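Local coordinates for dITP/XTP pyrophosphatase (Mycobacteroides abscessus, PDB 6WWD), which probably hydrolyses non-canonical purine nucleoside triphosphates such as XTP, dITP and ITP to their monophosphates and diphosphate, cleansing the nucleotide pool with the help of magnesium, at residues K2-S7 with E29-T34; D51-K56 with A124-T129; G65-A70 with V128-E133; S73-D78 with R117-V122. All blocks are in the same frame, centred on the assembly; numbering follows the deposited sequence.

Contact 1 (K2-S7 with E29-T34); sequences KILVAS and ELVSLT
Strands 2-5 and 29-31 run side by side in parallel, their axes 4.7 Å apart at closest approach and turned by 35°, with K2 abreast of E29, I3 of L30 and L4 of V31. I3 is bonded twice to the second strand: its N donates to E29 O and its O accepts from V31 N. V5 N then takes V31 O at 2.8 Å, and further along L33 N donates to S7 O at 3.2 Å. On the face of K2, L4 and V31, the extended lysine chain lies obliquely beside E29 to its end, K2 CG 3.6 Å from E29 CG and K2 CE 3.4 Å from E29 OE2, though K2 NZ stays 4.7 Å from E29 OE2. K2 CD also touches V31 CG1. With CG anti to the backbone N (chi1 173°), L4 swings CD1 to 3.8 Å from V31 CG2. On the other face I3 CB packs against L30 CD2, while V5 and L30 both touch L16 of helix 10-22. L33 CD1 sits 3.4 Å from A6 C, in the inverse gamma turn centred on A6. This is a beta-alpha-beta unit, strand 2-5, helix 10-22 and strand 29-31, whose first strand leads to the predicted substrate-binding residues that begin at S7.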
loop_
_atom_site.group_PDB
_atom_site.type_symbol
_atom_site.label_atom_id
_atom_site.label_comp_id
_atom_site.label_asym_id
_atom_site.label_seq_id
_atom_site.Cartn_x
_atom_site.Cartn_y
_atom_site.Cartn_z
ATOM N N LYS D 2 -25.913 17.762 -20.567
ATOM C CA LYS D 2 -25.487 18.288 -19.281
ATOM C C LYS D 2 -24.534 17.320 -18.600
ATOM O O LYS D 2 -24.740 16.103 -18.638
ATOM C CB LYS D 2 -26.679 18.577 -18.368
ATOM C CG LYS D 2 -27.509 19.784 -18.792
ATOM C CD LYS D 2 -28.511 20.144 -17.721
ATOM C CE LYS D 2 -29.700 20.891 -18.285
ATOM N NZ LYS D 2 -30.894 20.780 -17.397
ATOM N N ILE D 3 -23.482 17.877 -17.998
ATOM C CA ILE D 3 -22.515 17.146 -17.189
ATOM C C ILE D 3 -22.418 17.827 -15.833
ATOM O O ILE D 3 -22.228 19.046 -15.759
ATOM C CB ILE D 3 -21.124 17.091 -17.857
ATOM C CG1 ILE D 3 -21.186 16.282 -19.156
ATOM C CG2 ILE D 3 -20.069 16.545 -16.879
ATOM C CD1 ILE D 3 -19.870 16.135 -19.844
ATOM N N LEU D 4 -22.558 17.055 -14.763
ATOM C CA LEU D 4 -22.407 17.602 -13.421
ATOM C C LEU D 4 -20.922 17.672 -13.044
ATOM O O LEU D 4 -20.201 16.665 -13.108
ATOM C CB LEU D 4 -23.186 16.754 -12.411
ATOM C CG LEU D 4 -22.996 17.100 -10.931
ATOM C CD1 LEU D 4 -23.570 18.493 -10.577
ATOM C CD2 LEU D 4 -23.625 16.025 -10.060
ATOM N N VAL D 5 -20.453 18.859 -12.667
ATOM C CA VAL D 5 -19.156 18.987 -12.009
ATOM C C VAL D 5 -19.393 19.068 -10.501
ATOM O O VAL D 5 -20.084 19.975 -10.022
ATOM C CB VAL D 5 -18.363 20.192 -12.533
ATOM C CG1 VAL D 5 -17.031 20.279 -11.803
ATOM C CG2 VAL D 5 -18.146 20.056 -14.041
ATOM N N ALA D 6 -18.861 18.095 -9.756
ATOM C CA ALA D 6 -19.087 17.995 -8.311
ATOM C C ALA D 6 -18.245 19.039 -7.572
ATOM O O ALA D 6 -17.346 18.741 -6.789
ATOM C CB ALA D 6 -18.785 16.591 -7.806
ATOM N N SER D 7 -18.576 20.293 -7.831
ATOM C CA SER D 7 -17.851 21.411 -7.255
ATOM C C SER D 7 -18.817 22.564 -7.043
ATOM O O SER D 7 -19.820 22.683 -7.750
ATOM C CB SER D 7 -16.709 21.853 -8.177
ATOM O OG SER D 7 -16.005 22.960 -7.647
ATOM N N GLU D 29 -23.281 21.567 -21.615
ATOM C CA GLU D 29 -23.371 22.543 -20.536
ATOM C C GLU D 29 -23.040 21.879 -19.206
ATOM O O GLU D 29 -23.573 20.814 -18.877
ATOM C CB GLU D 29 -24.729 23.252 -20.470
ATOM C CG GLU D 29 -25.974 22.419 -20.661
ATOM C CD GLU D 29 -27.182 23.281 -21.043
ATOM O OE1 GLU D 29 -26.992 24.333 -21.711
ATOM O OE2 GLU D 29 -28.321 22.911 -20.672
ATOM N N LEU D 30 -22.116 22.492 -18.483
ATOM C CA LEU D 30 -21.702 22.050 -17.166
ATOM C C LEU D 30 -22.615 22.683 -16.125
ATOM O O LEU D 30 -22.950 23.863 -16.221
ATOM C CB LEU D 30 -20.263 22.483 -16.919
ATOM C CG LEU D 30 -19.300 22.048 -18.020
ATOM C CD1 LEU D 30 -17.900 22.488 -17.657
ATOM C CD2 LEU D 30 -19.368 20.540 -18.275
ATOM N N VAL D 31 -23.025 21.889 -15.144
ATOM C CA VAL D 31 -23.841 22.318 -14.018
ATOM C C VAL D 31 -23.036 21.988 -12.773
ATOM O O VAL D 31 -22.167 21.112 -12.805
ATOM C CB VAL D 31 -25.245 21.656 -13.985
ATOM C CG1 VAL D 31 -25.945 21.802 -15.337
ATOM C CG2 VAL D 31 -25.147 20.182 -13.614
ATOM N N SER D 32 -23.245 22.758 -11.708
ATOM C CA SER D 32 -22.506 22.600 -10.459
ATOM C C SER D 32 -23.406 22.006 -9.375
ATOM O O SER D 32 -24.590 21.752 -9.581
ATOM C CB SER D 32 -21.933 23.941 -9.991
ATOM O OG SER D 32 -22.958 24.698 -9.362
ATOM N N LEU D 33 -22.820 21.801 -8.198
ATOM C CA LEU D 33 -23.573 21.307 -7.048
ATOM C C LEU D 33 -24.653 22.287 -6.589
ATOM O O LEU D 33 -25.568 21.881 -5.868
ATOM C CB LEU D 33 -22.601 20.989 -5.913
ATOM C CG LEU D 33 -21.757 19.755 -6.231
ATOM C CD1 LEU D 33 -20.641 19.539 -5.206
ATOM C CD2 LEU D 33 -22.671 18.539 -6.286
ATOM N N THR D 34 -24.513 23.582 -6.898
ATOM C CA THR D 34 -25.562 24.557 -6.595
ATOM C C THR D 34 -26.702 24.550 -7.616
ATOM O O THR D 34 -27.722 25.203 -7.385
ATOM C CB THR D 34 -24.964 25.970 -6.466
ATOM O OG1 THR D 34 -24.451 26.403 -7.726
ATOM C CG2 THR D 34 -23.837 25.994 -5.451
#

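Contact 2 (D51-K56 with A124-T129); sequences DNALIK and ACALVT
A53 and L54 of helix 49-64 press onto A126 and V128 of strand 118-128, a helix laid over one face of the central mixed sheet of this HAM1-family fold. The short helix and strand segments run 7.0 Å apart at an angle of 36°, a close approach that small side chains make possible. A126 sits at the centre of the contact: its CB fits against the helix backbone, 3.5 Å from A53 C, and also meets A53 CB at 3.7 Å. A53 CB points at the strand and reaches back to A124 CB at 4.4 Å. With chi1 at -86° and chi2 at 169°, L54 brings its CD2 branch to 3.8 Å from A126 CB. V128 has CG1 anti to its backbone N, which leaves CG2 on the N side, facing the leucine. All six touching residues are buried and the contact is wholly apolar in its side chains. Elsewhere on the helix, K56 forms salt bridges with E44 and with D72, the predicted magnesium ligand and proton acceptor, while L54 also packs on K142 of the second subunit. At the far end of the contact L54 and V128 cross at about a right angle, with L54 CD2 3.9 Å from V128 CG2.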
loop_
_atom_site.group_PDB
_atom_site.type_symbol
_atom_site.label_atom_id
_atom_site.label_comp_id
_atom_site.label_asym_id
_atom_site.label_seq_id
_atom_site.Cartn_x
_atom_site.Cartn_y
_atom_site.Cartn_z
ATOM N N ASP D 51 -9.502 7.081 -5.343
ATOM C CA ASP D 51 -10.712 6.461 -4.795
ATOM C C ASP D 51 -11.706 7.528 -4.376
ATOM O O ASP D 51 -12.915 7.381 -4.579
ATOM C CB ASP D 51 -10.400 5.580 -3.575
ATOM C CG ASP D 51 -9.647 4.322 -3.924
ATOM O OD1 ASP D 51 -9.592 3.922 -5.120
ATOM O OD2 ASP D 51 -9.090 3.733 -2.973
ATOM N N ASN D 52 -11.210 8.607 -3.770
ATOM C CA ASN D 52 -12.113 9.618 -3.255
ATOM C C ASN D 52 -12.728 10.441 -4.374
ATOM O O ASN D 52 -13.892 10.826 -4.271
ATOM C CB ASN D 52 -11.388 10.489 -2.235
ATOM C CG ASN D 52 -11.418 9.874 -0.843
ATOM O OD1 ASN D 52 -12.406 10.004 -0.133
ATOM N ND2 ASN D 52 -10.343 9.168 -0.461
ATOM N N ALA D 53 -11.995 10.687 -5.458
ATOM C CA ALA D 53 -12.624 11.353 -6.591
ATOM C C ALA D 53 -13.737 10.484 -7.156
ATOM O O ALA D 53 -14.819 10.984 -7.469
ATOM C CB ALA D 53 -11.593 11.690 -7.673
ATOM N N LEU D 54 -13.506 9.164 -7.228
ATOM C CA LEU D 54 -14.534 8.253 -7.722
ATOM C C LEU D 54 -15.751 8.233 -6.803
ATOM O O LEU D 54 -16.891 8.222 -7.278
ATOM C CB LEU D 54 -13.961 6.841 -7.885
ATOM C CG LEU D 54 -13.292 6.605 -9.235
ATOM C CD1 LEU D 54 -12.505 5.265 -9.230
ATOM C CD2 LEU D 54 -14.369 6.620 -10.336
ATOM N N ILE D 55 -15.535 8.212 -5.488
ATOM C CA ILE D 55 -16.675 8.232 -4.579
ATOM C C ILE D 55 -17.536 9.464 -4.843
ATOM O O ILE D 55 -18.766 9.373 -4.932
ATOM C CB ILE D 55 -16.208 8.167 -3.114
ATOM C CG1 ILE D 55 -15.652 6.775 -2.792
ATOM C CG2 ILE D 55 -17.382 8.490 -2.188
ATOM C CD1 ILE D 55 -14.955 6.708 -1.440
ATOM N N LYS D 56 -16.903 10.625 -5.013
ATOM C CA LYS D 56 -17.674 11.846 -5.235
ATOM C C LYS D 56 -18.411 11.818 -6.570
ATOM O O LYS D 56 -19.557 12.275 -6.656
ATOM C CB LYS D 56 -16.763 13.065 -5.158
ATOM C CG LYS D 56 -16.690 13.636 -3.760
ATOM C CD LYS D 56 -15.290 14.031 -3.353
ATOM C CE LYS D 56 -14.701 15.051 -4.278
ATOM N NZ LYS D 56 -13.556 15.720 -3.617
ATOM N N ALA D 124 -6.298 14.356 -8.652
ATOM C CA ALA D 124 -7.070 13.291 -9.279
ATOM C C ALA D 124 -8.411 13.814 -9.777
ATOM O O ALA D 124 -9.029 14.681 -9.148
ATOM C CB ALA D 124 -7.295 12.120 -8.317
ATOM N N CYS D 125 -8.856 13.258 -10.901
ATOM C CA CYS D 125 -10.112 13.596 -11.563
ATOM C C CYS D 125 -10.817 12.305 -11.924
ATOM O O CYS D 125 -10.205 11.421 -12.538
ATOM C CB CYS D 125 -9.882 14.411 -12.839
ATOM S SG CYS D 125 -9.629 16.170 -12.584
ATOM N N ALA D 126 -12.099 12.197 -11.573
ATOM C CA ALA D 126 -12.870 11.011 -11.914
ATOM C C ALA D 126 -14.085 11.376 -12.755
ATOM O O ALA D 126 -14.665 12.463 -12.620
ATOM C CB ALA D 126 -13.322 10.258 -10.668
ATOM N N LEU D 127 -14.441 10.460 -13.655
ATOM C CA LEU D 127 -15.668 10.556 -14.429
ATOM C C LEU D 127 -16.458 9.278 -14.223
ATOM O O LEU D 127 -15.912 8.180 -14.371
ATOM C CB LEU D 127 -15.397 10.760 -15.919
ATOM C CG LEU D 127 -16.623 10.541 -16.837
ATOM C CD1 LEU D 127 -17.641 11.659 -16.711
ATOM C CD2 LEU D 127 -16.209 10.340 -18.298
ATOM N N VAL D 128 -17.734 9.422 -13.893
ATOM C CA VAL D 128 -18.676 8.306 -13.852
ATOM C C VAL D 128 -19.843 8.691 -14.745
ATOM O O VAL D 128 -20.376 9.803 -14.642
ATOM C CB VAL D 128 -19.152 7.989 -12.422
ATOM C CG1 VAL D 128 -20.159 6.854 -12.432
ATOM C CG2 VAL D 128 -17.966 7.645 -11.528
ATOM N N THR D 129 -20.185 7.819 -15.645
ATOM C CA THR D 129 -21.234 8.084 -16.615
ATOM C C THR D 129 -22.570 7.596 -16.084
ATOM O O THR D 129 -22.625 6.792 -15.145
ATOM C CB THR D 129 -20.908 7.392 -17.941
ATOM O OG1 THR D 129 -20.991 5.970 -17.771
ATOM C CG2 THR D 129 -19.512 7.796 -18.433
#

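Contact 3 (G65-A70 with V128-E133); sequences GLACVA and VTPEGE
P130, V128 and A67 carry most of this contact, where the end of strand 118-128 meets the start of strand 67-77. V128 supplies the backbone part. It forms an antiparallel hydrogen-bonded pair with C68, in which C68 N donates to V128 O at 3.0 Å and V128 N returns the bond to C68 O at 3.1 Å. Both are close to straight. V128 O has a further neighbour in A67 CA, 3.4 Å away in a CA-H...O contact. Just past the pair the chain turns away in a type I turn from T129 to G132, and this turn lays the proline ring beside G65 and A67. P130 CG comes to 3.3 Å from G65 O and 3.6 Å from A67 N, while P130 CD rests on A67 CB at 3.8 Å. T129 OG1 accepts from E133 N, just after the turn. On the buried side, V61 of helix 49-64 packs on both C68 and V128. The chemistry thus divides in two: paired peptide groups set the register at V128 and C68, and beyond them the exposed proline ring adds van der Waals contact with the backbone at G65 and A67.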
loop_
_atom_site.group_PDB
_atom_site.type_symbol
_atom_site.label_atom_id
_atom_site.label_comp_id
_atom_site.label_asym_id
_atom_site.label_seq_id
_atom_site.Cartn_x
_atom_site.Cartn_y
_atom_site.Cartn_z
ATOM N N GLY D 65 -28.494 11.553 -12.247
ATOM C CA GLY D 65 -28.521 10.834 -13.499
ATOM C C GLY D 65 -27.629 11.397 -14.579
ATOM O O GLY D 65 -27.577 10.820 -15.674
ATOM N N LEU D 66 -26.896 12.475 -14.290
ATOM C CA LEU D 66 -25.946 13.064 -15.213
ATOM C C LEU D 66 -24.573 12.435 -15.037
ATOM O O LEU D 66 -24.203 11.994 -13.948
ATOM C CB LEU D 66 -25.840 14.574 -14.981
ATOM C CG LEU D 66 -27.171 15.344 -15.049
ATOM C CD1 LEU D 66 -26.991 16.803 -14.631
ATOM C CD2 LEU D 66 -27.746 15.232 -16.444
ATOM N N ALA D 67 -23.818 12.391 -16.128
ATOM C CA ALA D 67 -22.397 12.138 -16.019
ATOM C C ALA D 67 -21.791 13.149 -15.052
ATOM O O ALA D 67 -22.194 14.318 -15.007
ATOM C CB ALA D 67 -21.747 12.230 -17.402
ATOM N N CYS D 68 -20.855 12.693 -14.231
ATOM C CA CYS D 68 -20.343 13.537 -13.168
ATOM C C CYS D 68 -18.830 13.473 -13.166
ATOM O O CYS D 68 -18.254 12.388 -13.174
ATOM C CB CYS D 68 -20.887 13.134 -11.788
ATOM S SG CYS D 68 -20.119 14.145 -10.499
ATOM N N VAL D 69 -18.197 14.634 -13.179
ATOM C CA VAL D 69 -16.757 14.776 -13.011
ATOM C C VAL D 69 -16.506 15.326 -11.613
ATOM O O VAL D 69 -17.131 16.319 -11.212
ATOM C CB VAL D 69 -16.149 15.707 -14.077
ATOM C CG1 VAL D 69 -14.700 15.998 -13.744
ATOM C CG2 VAL D 69 -16.268 15.097 -15.442
ATOM N N ALA D 70 -15.590 14.699 -10.880
ATOM C CA ALA D 70 -15.221 15.149 -9.546
ATOM C C ALA D 70 -13.708 15.197 -9.452
ATOM O O ALA D 70 -13.011 14.463 -10.154
ATOM C CB ALA D 70 -15.768 14.224 -8.460
ATOM N N VAL D 128 -17.734 9.422 -13.893
ATOM C CA VAL D 128 -18.676 8.306 -13.852
ATOM C C VAL D 128 -19.843 8.691 -14.745
ATOM O O VAL D 128 -20.376 9.803 -14.642
ATOM C CB VAL D 128 -19.152 7.989 -12.422
ATOM C CG1 VAL D 128 -20.159 6.854 -12.432
ATOM C CG2 VAL D 128 -17.966 7.645 -11.528
ATOM N N THR D 129 -20.185 7.819 -15.645
ATOM C CA THR D 129 -21.234 8.084 -16.615
ATOM C C THR D 129 -22.570 7.596 -16.084
ATOM O O THR D 129 -22.625 6.792 -15.145
ATOM C CB THR D 129 -20.908 7.392 -17.941
ATOM O OG1 THR D 129 -20.991 5.970 -17.771
ATOM C CG2 THR D 129 -19.512 7.796 -18.433
ATOM N N PRO D 130 -23.678 8.060 -16.668
ATOM C CA PRO D 130 -24.986 7.551 -16.236
ATOM C C PRO D 130 -25.115 6.036 -16.355
ATOM O O PRO D 130 -25.852 5.414 -15.579
ATOM C CB PRO D 130 -25.969 8.277 -17.173
ATOM C CG PRO D 130 -25.250 9.499 -17.617
ATOM C CD PRO D 130 -23.805 9.092 -17.714
ATOM N N GLU D 131 -24.441 5.426 -17.326
ATOM C CA GLU D 131 -24.505 3.981 -17.510
ATOM C C GLU D 131 -23.619 3.214 -16.533
ATOM O O GLU D 131 -23.641 1.976 -16.542
ATOM C CB GLU D 131 -24.119 3.626 -18.949
ATOM C CG GLU D 131 -25.016 4.266 -20.028
ATOM C CD GLU D 131 -24.680 5.730 -20.305
ATOM O OE1 GLU D 131 -23.653 6.218 -19.794
ATOM O OE2 GLU D 131 -25.445 6.394 -21.043
ATOM N N GLY D 132 -22.841 3.909 -15.705
ATOM C CA GLY D 132 -21.998 3.281 -14.707
ATOM C C GLY D 132 -20.549 3.058 -15.089
ATOM O O GLY D 132 -19.824 2.401 -14.330
ATOM N N GLU D 133 -20.092 3.602 -16.213
ATOM C CA GLU D 133 -18.669 3.565 -16.530
ATOM C C GLU D 133 -17.875 4.437 -15.557
ATOM O O GLU D 133 -18.321 5.522 -15.168
ATOM C CB GLU D 133 -18.451 4.056 -17.956
ATOM C CG GLU D 133 -16.989 4.191 -18.349
ATOM C CD GLU D 133 -16.817 4.580 -19.815
ATOM O OE1 GLU D 133 -17.175 3.778 -20.697
ATOM O OE2 GLU D 133 -16.334 5.705 -20.071
#

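Contact 4 (S73-D78 with R117-V122); sequences SGLAVD and RGAAFV
Strands 67-77 and 118-128 form an antiparallel ribbon in the central sheet, and here their segments run at 160° to each other, beside residues of the predicted substrate site. G74 and V122 make a hydrogen-bonded pair, with V122 N to G74 O at 2.9 Å and almost straight (174°). A76 and A120 repeat the pattern, A120 N meeting A76 O at 2.8 Å, and D78 N adds a single bond to G118 O. Between them L75 faces F121 and V77 faces A119 as non-hydrogen-bonded pairs, the latter with CA atoms only 4.2 Å apart.

Side chains L75, V77, A119 and F121 share one face. L75 holds CG anti to its backbone N (chi1 -179°), which directs CD1 obliquely to the phenyl ring, 3.9 Å from F121 CD1, and to 3.5 Å from A120 O. G74 O lies in the ring plane at its edge, 3.7 Å from F121 CD1. Further along, V77 CG2 packs on A119 CB. The opposite face joins A76 CB to V122 CG2 at 4.1 Å. The D78 carboxylate lies by G118, OD1 3.3 Å from G118 O, two acceptors that do not bond. S73, itself predicted to bind substrate, bonds through OG to S123.

The direct cross-strand hydrogen bonds are therefore all peptide to peptide, while L75, F121, V77, A119, A76 and V122 pack through carbon. On this apolar face F121 also meets the ring of F161 and touches Y157 and D158, two predicted substrate-binding residues, which places the ribbon next to the predicted substrate site.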
loop_
_atom_site.group_PDB
_atom_site.type_symbol
_atom_site.label_atom_id
_atom_site.label_comp_id
_atom_site.label_asym_id
_atom_site.label_seq_id
_atom_site.Cartn_x
_atom_site.Cartn_y
_atom_site.Cartn_z
ATOM N N SER D 73 -7.530 16.663 -4.638
ATOM C CA SER D 73 -6.134 17.072 -4.708
ATOM C C SER D 73 -5.568 17.176 -3.304
ATOM O O SER D 73 -6.309 17.292 -2.320
ATOM C CB SER D 73 -5.962 18.421 -5.428
ATOM O OG SER D 73 -6.571 18.355 -6.698
ATOM N N GLY D 74 -4.240 17.134 -3.219
ATOM C CA GLY D 74 -3.595 17.314 -1.931
ATOM C C GLY D 74 -2.128 16.926 -1.990
ATOM O O GLY D 74 -1.521 16.908 -3.062
ATOM N N LEU D 75 -1.567 16.651 -0.805
ATOM C CA LEU D 75 -0.147 16.380 -0.646
ATOM C C LEU D 75 0.063 14.964 -0.126
ATOM O O LEU D 75 -0.611 14.540 0.819
ATOM C CB LEU D 75 0.480 17.410 0.298
ATOM C CG LEU D 75 1.974 17.337 0.609
ATOM C CD1 LEU D 75 2.795 17.669 -0.637
ATOM C CD2 LEU D 75 2.261 18.347 1.718
ATOM N N ALA D 76 1.006 14.246 -0.723
ATOM C CA ALA D 76 1.355 12.888 -0.316
ATOM C C ALA D 76 2.812 12.878 0.112
ATOM O O ALA D 76 3.694 13.184 -0.694
ATOM C CB ALA D 76 1.132 11.879 -1.456
ATOM N N VAL D 77 3.068 12.511 1.365
ATOM C CA VAL D 77 4.413 12.522 1.940
ATOM C C VAL D 77 4.815 11.079 2.240
ATOM O O VAL D 77 4.128 10.381 3.000
ATOM C CB VAL D 77 4.480 13.388 3.214
ATOM C CG1 VAL D 77 5.887 13.401 3.785
ATOM C CG2 VAL D 77 3.966 14.809 2.948
ATOM N N ASP D 78 5.925 10.635 1.643
ATOM C CA ASP D 78 6.392 9.265 1.836
ATOM C C ASP D 78 6.485 8.902 3.316
ATOM O O ASP D 78 5.984 7.853 3.754
ATOM C CB ASP D 78 7.754 9.075 1.158
ATOM C CG ASP D 78 7.708 9.329 -0.343
ATOM O OD1 ASP D 78 6.682 9.835 -0.849
ATOM O OD2 ASP D 78 8.704 9.032 -1.034
ATOM N N ARG D 117 12.673 12.741 2.811
ATOM C CA ARG D 117 11.637 13.754 2.850
ATOM C C ARG D 117 10.803 13.802 1.572
ATOM O O ARG D 117 10.179 14.826 1.303
ATOM C CB ARG D 117 12.263 15.122 3.147
ATOM C CG ARG D 117 13.046 15.180 4.464
ATOM C CD ARG D 117 13.621 16.569 4.736
ATOM N NE ARG D 117 12.546 17.504 5.084
ATOM C CZ ARG D 117 12.014 17.638 6.295
ATOM N NH1 ARG D 117 12.459 16.915 7.323
ATOM N NH2 ARG D 117 11.036 18.505 6.477
ATOM N N GLY D 118 10.777 12.717 0.791
ATOM C CA GLY D 118 10.070 12.735 -0.483
ATOM C C GLY D 118 8.574 12.963 -0.330
ATOM O O GLY D 118 7.947 12.537 0.641
ATOM N N ALA D 119 7.994 13.618 -1.339
ATOM C CA ALA D 119 6.579 13.966 -1.353
ATOM C C ALA D 119 6.146 14.268 -2.786
ATOM O O ALA D 119 6.974 14.424 -3.679
ATOM C CB ALA D 119 6.295 15.174 -0.449
ATOM N N ALA D 120 4.835 14.432 -2.974
ATOM C CA ALA D 120 4.268 14.823 -4.262
ATOM C C ALA D 120 2.981 15.616 -4.053
ATOM O O ALA D 120 2.184 15.296 -3.168
ATOM C CB ALA D 120 3.971 13.600 -5.137
ATOM N N PHE D 121 2.777 16.646 -4.876
ATOM C CA PHE D 121 1.442 17.199 -5.047
ATOM C C PHE D 121 0.682 16.292 -6.011
ATOM O O PHE D 121 1.205 15.917 -7.063
ATOM C CB PHE D 121 1.499 18.624 -5.586
ATOM C CG PHE D 121 1.647 19.692 -4.524
ATOM C CD1 PHE D 121 0.860 19.690 -3.384
ATOM C CD2 PHE D 121 2.551 20.738 -4.704
ATOM C CE1 PHE D 121 0.998 20.708 -2.426
ATOM C CE2 PHE D 121 2.706 21.752 -3.750
ATOM C CZ PHE D 121 1.929 21.740 -2.617
ATOM N N VAL D 122 -0.531 15.909 -5.639
ATOM C CA VAL D 122 -1.330 14.959 -6.404
ATOM C C VAL D 122 -2.658 15.608 -6.730
ATOM O O VAL D 122 -3.266 16.264 -5.879
ATOM C CB VAL D 122 -1.580 13.643 -5.639
ATOM C CG1 VAL D 122 -2.366 12.673 -6.508
ATOM C CG2 VAL D 122 -0.284 13.023 -5.184
HETATM O O HOH W 1 7.497 11.232 -3.940
#

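In the fold
One mixed sheet ties the four contacts together. Contact 1 closes first along the chain; contacts 2 and 3 both end on 128-129 and each spans contact 4 in the sequence. Strand 2-5 of contact 1 lies beside strand 67-77 of contact 3, with L4 N 2.8 Å from A67 O, and the two contacts are about 11 Å apart between centres. Contacts 2 and 3 are closer still, about 9 Å between centres, and share V128 and T129. Contact 4 uses the far ends of strands 67-77 and 118-128, its centre about 28 Å from those of contacts 1 and 3. Of the predicted site residues, D72 and S73 lie on strand 67-77 and S7 just after its neighbour 2-5.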